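Local coordinates for protein aminoglycoside phosphotransferase (Mycobacterium smegmatis, PDB 6EF6) that phosphorylates (S)-1-amino-2-propanol as a kinase associated with the aminoacetone utilization microcompartment of this mycobacterium, at residues 56-61 with 134-139; 209-214 with 307-312; 280-285 with 298-303. All coordinates share one frame; numbering follows the deposited sequence. Where two conformers were deposited one is given.

Interaction 1. Residues 56-61 with 134-139; sequences TYLVED and GAEPDE
Leu-58 lays its CD2 methyl against the loop, where it meets the ring of Pro-137 at CD, 4.0 Å away, and the aliphatic part of Glu-136 at CG, 4.2 Å away. One methyl therefore bridges two consecutive residues, and its side chain runs at a slant to both. With CG anti to the backbone N (chi1 172°), the leucine branch extends from the strand toward the loop. Leucine suits this buried place, with Met-131 and Arg-47 packed on it as well, because it brings no polar group that would need a partner. Glu-136 is amphipathic in use: its extended chain offers methylenes to Leu-58, while OE1 reaches past them to a hydrogen bond with Gln-65 NE2. Gln-65 NE2 also makes a weak hydrogen bond to Glu-60 OE1, which probably eases the like-charged approach of that atom, 5.0 Å from Glu-136 OE1. Pro-137 offers a rigid apolar ring, and a cis peptide joins it to Asp-138. The contact lays a loop lightly against strand 55-61 of the five-stranded antiparallel sheet. Since that loop follows strand 124-130, its place is consistent with the linker after the N-terminal sheet lobe in protein-kinase-like folds, beside the pocket that holds benzoic acid here.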
loop_
_atom_site.group_PDB
_atom_site.type_symbol
_atom_site.label_atom_id
_atom_site.label_comp_id
_atom_site.label_asym_id
_atom_site.label_seq_id
_atom_site.Cartn_x
_atom_site.Cartn_y
_atom_site.Cartn_z
ATOM N N THR A 56 -6.047 10.501 -8.597
ATOM C CA THR A 56 -6.835 11.044 -7.498
ATOM C C THR A 56 -6.818 12.564 -7.578
ATOM O O THR A 56 -5.764 13.157 -7.829
ATOM C CB THR A 56 -6.247 10.557 -6.167
ATOM O OG1 THR A 56 -6.359 9.118 -6.096
ATOM C CG2 THR A 56 -6.997 11.162 -4.971
ATOM N N TYR A 57 -7.993 13.184 -7.469
ATOM C CA TYR A 57 -8.162 14.609 -7.727
ATOM C C TYR A 57 -8.774 15.307 -6.526
ATOM O O TYR A 57 -9.722 14.804 -5.908
ATOM C CB TYR A 57 -9.103 14.847 -8.908
ATOM C CG TYR A 57 -8.611 14.274 -10.219
ATOM C CD1 TYR A 57 -8.911 12.974 -10.581
ATOM C CD2 TYR A 57 -7.833 15.037 -11.094
ATOM C CE1 TYR A 57 -8.470 12.446 -11.774
ATOM C CE2 TYR A 57 -7.380 14.507 -12.283
ATOM C CZ TYR A 57 -7.706 13.208 -12.617
ATOM O OH TYR A 57 -7.232 12.702 -13.801
ATOM N N LEU A 58 -8.256 16.492 -6.227
ATOM C CA LEU A 58 -8.912 17.406 -5.303
ATOM C C LEU A 58 -10.008 18.128 -6.062
ATOM O O LEU A 58 -9.732 18.789 -7.069
ATOM C CB LEU A 58 -7.902 18.407 -4.758
ATOM C CG LEU A 58 -8.514 19.542 -3.921
ATOM C CD1 LEU A 58 -9.234 18.944 -2.701
ATOM C CD2 LEU A 58 -7.444 20.533 -3.482
ATOM N N VAL A 59 -11.244 18.005 -5.586
ATOM C CA VAL A 59 -12.406 18.640 -6.207
ATOM C C VAL A 59 -12.739 19.893 -5.412
ATOM O O VAL A 59 -12.971 19.816 -4.198
ATOM C CB VAL A 59 -13.619 17.690 -6.187
ATOM C CG1 VAL A 59 -14.845 18.359 -6.830
ATOM C CG2 VAL A 59 -13.314 16.377 -6.866
ATOM N N GLU A 60 -12.820 21.040 -6.082
ATOM C CA GLU A 60 -13.083 22.304 -5.400
ATOM C C GLU A 60 -14.253 23.009 -6.065
ATOM O O GLU A 60 -14.215 23.278 -7.267
ATOM C CB GLU A 60 -11.845 23.202 -5.389
ATOM C CG GLU A 60 -10.678 22.537 -4.675
ATOM C CD GLU A 60 -9.428 23.395 -4.619
ATOM O OE1 GLU A 60 -9.183 24.001 -3.553
ATOM O OE2 GLU A 60 -8.692 23.462 -5.629
ATOM N N ASP A 61 -15.284 23.296 -5.278
ATOM C CA ASP A 61 -16.525 23.897 -5.766
ATOM C C ASP A 61 -16.837 25.013 -4.777
ATOM O O ASP A 61 -17.483 24.781 -3.753
ATOM C CB ASP A 61 -17.603 22.817 -5.804
ATOM C CG ASP A 61 -18.974 23.354 -6.189
ATOM O OD1 ASP A 61 -19.064 24.527 -6.598
ATOM O OD2 ASP A 61 -19.958 22.588 -6.063
ATOM N N GLY A 134 -4.524 17.297 5.019
ATOM C CA GLY A 134 -3.215 16.969 4.503
ATOM C C GLY A 134 -3.211 16.712 3.014
ATOM O O GLY A 134 -2.130 16.599 2.421
ATOM N N ALA A 135 -4.384 16.630 2.381
ATOM C CA ALA A 135 -4.443 16.305 0.963
ATOM C C ALA A 135 -4.312 17.517 0.055
ATOM O O ALA A 135 -4.007 17.342 -1.121
ATOM C CB ALA A 135 -5.765 15.595 0.645
ATOM N N GLU A 136 -4.561 18.725 0.547
ATOM C CA GLU A 136 -4.433 19.881 -0.324
ATOM C C GLU A 136 -2.955 20.096 -0.647
ATOM O O GLU A 136 -2.104 19.963 0.229
ATOM C CB GLU A 136 -5.007 21.129 0.337
ATOM C CG GLU A 136 -5.010 22.327 -0.590
ATOM C CD GLU A 136 -5.670 23.542 0.021
ATOM O OE1 GLU A 136 -6.660 23.377 0.764
ATOM O OE2 GLU A 136 -5.191 24.664 -0.252
ATOM N N PRO A 137 -2.610 20.366 -1.901
ATOM C CA PRO A 137 -1.195 20.568 -2.231
ATOM C C PRO A 137 -0.611 21.736 -1.446
ATOM O O PRO A 137 -1.269 22.769 -1.262
ATOM C CB PRO A 137 -1.230 20.882 -3.728
ATOM C CG PRO A 137 -2.435 20.179 -4.208
ATOM C CD PRO A 137 -3.445 20.330 -3.110
ATOM N N ASP A 138 0.637 21.582 -0.993
ATOM C CA ASP A 138 1.441 20.359 -1.161
ATOM C C ASP A 138 0.983 19.345 -0.119
ATOM O O ASP A 138 0.819 19.696 1.048
ATOM C CB ASP A 138 2.933 20.641 -0.982
ATOM C CG ASP A 138 3.500 21.512 -2.089
ATOM O OD1 ASP A 138 3.013 21.406 -3.236
ATOM O OD2 ASP A 138 4.432 22.302 -1.808
ATOM N N GLU A 139 0.777 18.103 -0.559
ATOM C CA GLU A 139 0.246 17.067 0.317
ATOM C C GLU A 139 1.189 16.824 1.485
ATOM O O GLU A 139 2.407 16.744 1.316
ATOM C CB GLU A 139 0.105 15.763 -0.457
ATOM C CG GLU A 139 -0.861 15.828 -1.625
ATOM C CD GLU A 139 -0.187 16.231 -2.924
ATOM O OE1 GLU A 139 0.969 16.699 -2.885
ATOM O OE2 GLU A 139 -0.801 16.067 -3.994
#

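Interaction 2. Residues 209-214 with 307-312; sequences DLLHRK and VFLRRL
Leu-211 pushes its CD2 methyl against the backbone of the opposing helix, 4.0 Å from Leu-309 CA, and this is where the two segments pack most tightly. The same methyl rests 4.1 Å from Leu-309 CB and 4.3 Å from Phe-308 CD2, so a single branch fills the angle between two successive side chains. Its placement follows from chi1 of 166°, which carries CG away from the backbone N and out across the interface. A leucine is long enough to span segments whose nearest CA atoms, those of Leu-211 and Leu-309, are 7.7 Å apart. Leu-309 meets it at about a right angle and through its root, the rest of its side chain touching Leu-181 and Tyr-263. The Phe-308 ring is met obliquely by Leu-211, and one of its faces is backed within its own helix by Leu-312 CG, 3.9 Å above the ring plane.

The contact slackens quickly from there. The Leu-312 side chain comes no nearer than 4.8 Å to the other segment, and no hydrogen bond joins the two. Another side of helix 198-218 is turned to solvent: Arg-213 is exposed, with Leu-210 CD1 lying 3.9 Å above its guanidinium plane, so that the methyl lies over part of one face of the flat group, whose charge can still face water. Polar residues suit that surface, just as Leu-211 suits the dry one.

Tyr-345 of helix 325-347 also touches Leu-211, while Phe-308 reaches on to Leu-204 and Ala-207. Elsewhere on helix 303-320, Arg-310 pairs with Asp-231 and lines the pocket of the bound methoxypropanamine, and Arg-311 pairs with Glu-273. The contact thus joins helix 198-218, through apolar side chains, to helix 303-320, which carries the ligand-touching Arg-310.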
loop_
_atom_site.group_PDB
_atom_site.type_symbol
_atom_site.label_atom_id
_atom_site.label_comp_id
_atom_site.label_asym_id
_atom_site.label_seq_id
_atom_site.Cartn_x
_atom_site.Cartn_y
_atom_site.Cartn_z
ATOM N N ASP A 209 14.757 -17.693 -2.470
ATOM C CA ASP A 209 14.466 -19.071 -2.100
ATOM C C ASP A 209 14.574 -19.285 -0.586
ATOM O O ASP A 209 13.790 -20.042 -0.008
ATOM C CB ASP A 209 15.369 -20.021 -2.917
ATOM C CG ASP A 209 15.015 -20.065 -4.394
ATOM O OD1 ASP A 209 13.923 -19.634 -4.849
ATOM O OD2 ASP A 209 15.861 -20.633 -5.108
ATOM N N LEU A 210 15.517 -18.613 0.068
ATOM C CA LEU A 210 15.599 -18.626 1.530
ATOM C C LEU A 210 14.363 -17.974 2.131
ATOM O O LEU A 210 13.742 -18.545 3.043
ATOM C CB LEU A 210 16.894 -17.901 1.969
ATOM C CG LEU A 210 17.009 -17.788 3.490
ATOM C CD1 LEU A 210 16.953 -19.137 4.186
ATOM C CD2 LEU A 210 18.299 -17.041 3.815
ATOM N N LEU A 211 13.931 -16.843 1.596
ATOM C CA LEU A 211 12.696 -16.211 2.027
ATOM C C LEU A 211 11.520 -17.150 1.903
ATOM O O LEU A 211 10.691 -17.259 2.813
ATOM C CB LEU A 211 12.467 -14.962 1.199
ATOM C CG LEU A 211 11.073 -14.337 1.260
ATOM C CD1 LEU A 211 10.833 -13.775 2.643
ATOM C CD2 LEU A 211 10.934 -13.247 0.242
ATOM N N HIS A 212 11.412 -17.876 0.780
ATOM C CA HIS A 212 10.315 -18.824 0.579
ATOM C C HIS A 212 10.314 -19.869 1.685
ATOM O O HIS A 212 9.265 -20.190 2.271
ATOM C CB HIS A 212 10.471 -19.487 -0.811
ATOM C CG HIS A 212 9.247 -20.171 -1.304
ATOM N ND1 HIS A 212 9.240 -20.862 -2.499
ATOM C CD2 HIS A 212 8.020 -20.319 -0.781
ATOM C CE1 HIS A 212 8.044 -21.371 -2.700
ATOM N NE2 HIS A 212 7.281 -21.075 -1.666
ATOM N N ARG A 213 11.481 -20.434 1.997
ATOM C CA ARG A 213 11.575 -21.434 3.058
ATOM C C ARG A 213 11.192 -20.840 4.413
ATOM O O ARG A 213 10.514 -21.491 5.208
ATOM C CB ARG A 213 12.991 -22.026 3.117
ATOM C CG ARG A 213 13.356 -22.893 1.910
ATOM C CD ARG A 213 14.884 -23.086 1.789
ATOM N NE ARG A 213 15.569 -23.295 3.059
ATOM C CZ ARG A 213 16.865 -23.067 3.264
ATOM N NH1 ARG A 213 17.386 -23.295 4.462
ATOM N NH2 ARG A 213 17.640 -22.605 2.281
ATOM N N LYS A 214 11.566 -19.609 4.674
ATOM C CA LYS A 214 11.216 -18.978 5.942
ATOM C C LYS A 214 9.731 -18.721 6.025
ATOM O O LYS A 214 9.128 -18.931 7.081
ATOM C CB LYS A 214 12.015 -17.698 6.151
ATOM C CG LYS A 214 13.478 -18.007 6.339
ATOM C CD LYS A 214 14.285 -16.859 6.808
ATOM C CE LYS A 214 13.798 -16.200 8.093
ATOM N NZ LYS A 214 13.783 -17.110 9.276
ATOM N N VAL A 307 10.685 -7.035 4.657
ATOM C CA VAL A 307 11.350 -5.961 3.914
ATOM C C VAL A 307 11.840 -6.494 2.572
ATOM O O VAL A 307 11.677 -5.835 1.538
ATOM C CB VAL A 307 12.475 -5.301 4.752
ATOM C CG1 VAL A 307 13.236 -4.303 3.922
ATOM C CG2 VAL A 307 11.925 -4.666 6.000
ATOM N N PHE A 308 12.494 -7.644 2.583
ATOM C CA PHE A 308 13.032 -8.225 1.352
ATOM C C PHE A 308 11.932 -8.637 0.369
ATOM O O PHE A 308 12.054 -8.411 -0.831
ATOM C CB PHE A 308 14.000 -9.350 1.668
ATOM C CG PHE A 308 14.768 -9.778 0.450
ATOM C CD1 PHE A 308 15.680 -8.914 -0.149
ATOM C CD2 PHE A 308 14.572 -11.004 -0.167
ATOM C CE1 PHE A 308 16.338 -9.283 -1.300
ATOM C CE2 PHE A 308 15.280 -11.358 -1.316
ATOM C CZ PHE A 308 16.148 -10.493 -1.864
ATOM N N LEU A 309 10.816 -9.149 0.881
ATOM C CA LEU A 309 9.656 -9.436 0.027
ATOM C C LEU A 309 9.175 -8.165 -0.658
ATOM O O LEU A 309 8.934 -8.135 -1.875
ATOM C CB LEU A 309 8.529 -10.048 0.888
ATOM C CG LEU A 309 7.222 -10.333 0.159
ATOM C CD1 LEU A 309 7.365 -11.190 -1.060
ATOM C CD2 LEU A 309 6.168 -10.931 1.092
ATOM N N ARG A 310 9.019 -7.077 0.117
ATOM C CA ARG A 310 8.597 -5.800 -0.495
ATOM C C ARG A 310 9.608 -5.326 -1.544
ATOM O O ARG A 310 9.213 -4.816 -2.595
ATOM C CB ARG A 310 8.415 -4.732 0.604
ATOM C CG ARG A 310 7.950 -3.405 0.101
ATOM C CD ARG A 310 6.572 -3.500 -0.559
ATOM N NE ARG A 310 5.940 -2.187 -0.710
ATOM C CZ ARG A 310 4.728 -1.930 -1.146
ATOM N NH1 ARG A 310 3.980 -2.950 -1.599
ATOM N NH2 ARG A 310 4.249 -0.682 -1.209
ATOM N N ARG A 311 10.900 -5.449 -1.233
ATOM C CA ARG A 311 11.937 -5.037 -2.169
ATOM C C ARG A 311 11.801 -5.736 -3.508
ATOM O O ARG A 311 11.869 -5.102 -4.556
ATOM C CB ARG A 311 13.290 -5.339 -1.584
ATOM C CG ARG A 311 14.471 -4.757 -2.374
ATOM C CD ARG A 311 14.592 -3.237 -2.185
ATOM N NE ARG A 311 15.698 -2.681 -2.962
ATOM C CZ ARG A 311 16.250 -1.488 -2.784
ATOM N NH1 ARG A 311 15.812 -0.724 -1.788
ATOM N NH2 ARG A 311 17.242 -1.094 -3.527
ATOM N N LEU A 312 11.613 -7.069 -3.512
ATOM C CA LEU A 312 11.481 -7.802 -4.771
ATOM C C LEU A 312 10.227 -7.385 -5.497
ATOM O O LEU A 312 10.221 -7.275 -6.710
ATOM C CB LEU A 312 11.511 -9.314 -4.538
ATOM C CG LEU A 312 12.827 -9.895 -4.050
ATOM C CD1 LEU A 312 12.648 -11.430 -3.829
ATOM C CD2 LEU A 312 13.893 -9.632 -5.070
#

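Interaction 3. Residues 280-285 with 298-303; sequences EWQESW and ADEAML
The carbonyl oxygen OE1 of Gln-282 receives two waters, and through them it is linked to Glu-300. Water 2 donates to Gln-282 OE1 over 3.2 Å and to Glu-300 OE2 over 2.8 Å. Water 1 joins Gln-282 OE1 to Glu-300 O, the latter 2.8 Å from the water oxygen. Glu-300 suits the position because its two carboxylate oxygens divide the work: OE2 takes the water, OE1 forms a salt bridge with Arg-290. Its backbone O closes the type I turn from Glu-300 to Leu-303, accepting Leu-303 N at 3.1 Å, and the turn leads from the short helix 297-300 into helix 303-320 of the helical C-terminal lobe. Leu-303 supplies the apolar half of the contact. Its CD1 lies 3.9 Å from Gln-282 OE1 and its CB 3.9 Å from Gln-282 NE2, the two side chains slanting past one another. Glutamine fits here since its extended chain, CG anti to the backbone N at chi1 -175°, spans from helix 278-290 to the turn and still ends in a group able to bind water. Phe-265 of helix 263-268 packs on both Gln-282 and Leu-303 and meets Trp-285 edge to face.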
loop_
_atom_site.group_PDB
_atom_site.type_symbol
_atom_site.label_atom_id
_atom_site.label_comp_id
_atom_site.label_asym_id
_atom_site.label_seq_id
_atom_site.Cartn_x
_atom_site.Cartn_y
_atom_site.Cartn_z
ATOM N N GLU A 280 17.158 1.580 12.905
ATOM C CA GLU A 280 16.528 2.571 13.774
ATOM C C GLU A 280 15.052 2.712 13.454
ATOM O O GLU A 280 14.202 2.767 14.353
ATOM C CB GLU A 280 17.223 3.925 13.566
ATOM C CG GLU A 280 16.549 5.148 14.306
ATOM C CD GLU A 280 16.828 6.532 13.647
ATOM O OE1 GLU A 280 18.014 6.824 13.361
ATOM O OE2 GLU A 280 15.865 7.321 13.392
ATOM N N TRP A 281 14.711 2.772 12.166
ATOM C CA TRP A 281 13.328 2.874 11.755
ATOM C C TRP A 281 12.534 1.677 12.235
ATOM O O TRP A 281 11.385 1.803 12.712
ATOM C CB TRP A 281 13.268 2.955 10.234
ATOM C CG TRP A 281 13.901 4.210 9.662
ATOM C CD1 TRP A 281 14.163 5.382 10.303
ATOM C CD2 TRP A 281 14.262 4.420 8.296
ATOM N NE1 TRP A 281 14.677 6.297 9.422
ATOM C CE2 TRP A 281 14.730 5.730 8.180
ATOM C CE3 TRP A 281 14.192 3.616 7.165
ATOM C CZ2 TRP A 281 15.205 6.267 6.969
ATOM C CZ3 TRP A 281 14.665 4.145 5.958
ATOM C CH2 TRP A 281 15.123 5.467 5.885
ATOM N N GLN A 282 13.113 0.479 12.106
ATOM C CA GLN A 282 12.451 -0.717 12.604
ATOM C C GLN A 282 12.189 -0.604 14.109
ATOM O O GLN A 282 11.082 -0.927 14.571
ATOM C CB GLN A 282 13.306 -1.942 12.294
ATOM C CG GLN A 282 12.598 -3.237 12.674
ATOM C CD GLN A 282 13.372 -4.500 12.381
ATOM O OE1 GLN A 282 13.616 -5.322 13.279
ATOM N NE2 GLN A 282 13.706 -4.672 11.163
ATOM N N GLU A 283 13.184 -0.222 14.889
ATOM C CA GLU A 283 12.989 -0.147 16.337
ATOM C C GLU A 283 11.895 0.865 16.679
ATOM O O GLU A 283 11.086 0.606 17.564
ATOM C CB GLU A 283 14.284 0.192 17.073
ATOM C CG GLU A 283 15.299 -0.942 16.975
ATOM C CD GLU A 283 16.491 -0.855 17.951
ATOM O OE1 GLU A 283 16.391 -0.209 19.009
ATOM O OE2 GLU A 283 17.543 -1.466 17.649
ATOM N N SER A 284 11.816 1.981 15.963
ATOM C CA SER A 284 10.779 2.962 16.243
ATOM C C SER A 284 9.416 2.398 15.896
ATOM O O SER A 284 8.457 2.528 16.663
ATOM C CB SER A 284 11.059 4.241 15.451
ATOM O OG SER A 284 12.279 4.829 15.832
ATOM N N TRP A 285 9.298 1.783 14.708
ATOM C CA TRP A 285 8.029 1.189 14.285
ATOM C C TRP A 285 7.565 0.122 15.258
ATOM O O TRP A 285 6.404 0.090 15.626
ATOM C CB TRP A 285 8.234 0.598 12.883
ATOM C CG TRP A 285 7.025 0.147 12.117
ATOM C CD1 TRP A 285 6.350 0.873 11.143
ATOM C CD2 TRP A 285 6.344 -1.103 12.246
ATOM N NE1 TRP A 285 5.314 0.107 10.620
ATOM C CE2 TRP A 285 5.287 -1.100 11.276
ATOM C CE3 TRP A 285 6.553 -2.260 13.016
ATOM C CZ2 TRP A 285 4.463 -2.199 11.077
ATOM C CZ3 TRP A 285 5.705 -3.357 12.815
ATOM C CH2 TRP A 285 4.688 -3.310 11.856
ATOM N N ALA A 298 9.130 -14.126 17.331
ATOM C CA ALA A 298 9.201 -14.842 16.066
ATOM C C ALA A 298 8.729 -13.977 14.919
ATOM O O ALA A 298 9.224 -14.102 13.792
ATOM C CB ALA A 298 8.365 -16.099 16.145
ATOM N N ASP A 299 7.786 -13.077 15.176
ATOM C CA ASP A 299 7.371 -12.102 14.188
ATOM C C ASP A 299 8.418 -11.032 13.964
ATOM O O ASP A 299 8.712 -10.660 12.807
ATOM C CB ASP A 299 6.020 -11.525 14.531
ATOM C CG ASP A 299 5.063 -12.625 14.838
ATOM O OD1 ASP A 299 4.960 -13.062 16.011
ATOM O OD2 ASP A 299 4.568 -13.263 13.928
ATOM N N GLU A 300 9.023 -10.529 15.040
ATOM C CA GLU A 300 10.103 -9.567 14.899
ATOM C C GLU A 300 11.241 -10.134 14.077
ATOM O O GLU A 300 11.818 -9.442 13.218
ATOM C CB GLU A 300 10.576 -9.143 16.299
ATOM C CG GLU A 300 11.562 -7.992 16.255
ATOM C CD GLU A 300 12.147 -7.661 17.621
ATOM O OE1 GLU A 300 11.650 -8.174 18.643
ATOM O OE2 GLU A 300 13.153 -6.944 17.637
ATOM N N ALA A 301 11.526 -11.408 14.224
ATOM C CA ALA A 301 12.565 -12.095 13.476
ATOM C C ALA A 301 12.218 -12.268 12.011
ATOM O O ALA A 301 13.156 -12.499 11.221
ATOM C CB ALA A 301 12.845 -13.465 14.117
ATOM N N MET A 302 10.975 -12.038 11.607
ATOM C CA MET A 302 10.577 -12.086 10.214
ATOM C C MET A 302 10.533 -10.713 9.565
ATOM O O MET A 302 10.284 -10.593 8.374
ATOM C CB MET A 302 9.218 -12.785 10.056
ATOM C CG MET A 302 9.305 -14.270 10.190
ATOM S SD MET A 302 10.233 -15.110 8.886
ATOM C CE MET A 302 9.083 -14.966 7.558
ATOM N N LEU A 303 10.744 -9.641 10.318
ATOM C CA LEU A 303 10.683 -8.306 9.711
ATOM C C LEU A 303 11.670 -8.133 8.559
ATOM O O LEU A 303 11.250 -7.637 7.500
ATOM C CB LEU A 303 10.782 -7.184 10.770
ATOM C CG LEU A 303 9.650 -7.205 11.769
ATOM C CD1 LEU A 303 9.853 -6.120 12.820
ATOM C CD2 LEU A 303 8.304 -7.044 11.149
HETATM O O HOH W 1 14.401 -8.305 13.478
HETATM O O HOH W 2 13.247 -4.494 16.348
#

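Interaction 1 comes first along the chain and lies in the lobe built on the antiparallel sheet; interactions 2 and 3 belong to the helical lobe, their centres about 36 and 34 Å from that of interaction 1. Those two are neighbours, about 15 Å apart between centres, and Lys-214 CE packs 3.8 Å from Met-302 SD where they meet. In sequence, both segments of interaction 3 fall between the two segments of interaction 2, and helix 297-300 is followed, across a turn, by helix 303-320, so adjoining helices serve both. The division fits a two-lobed kinase: one contact lies in the sheet lobe near the benzoate pocket, while the others join helices of the second lobe, including one that carries a ligand-binding arginine.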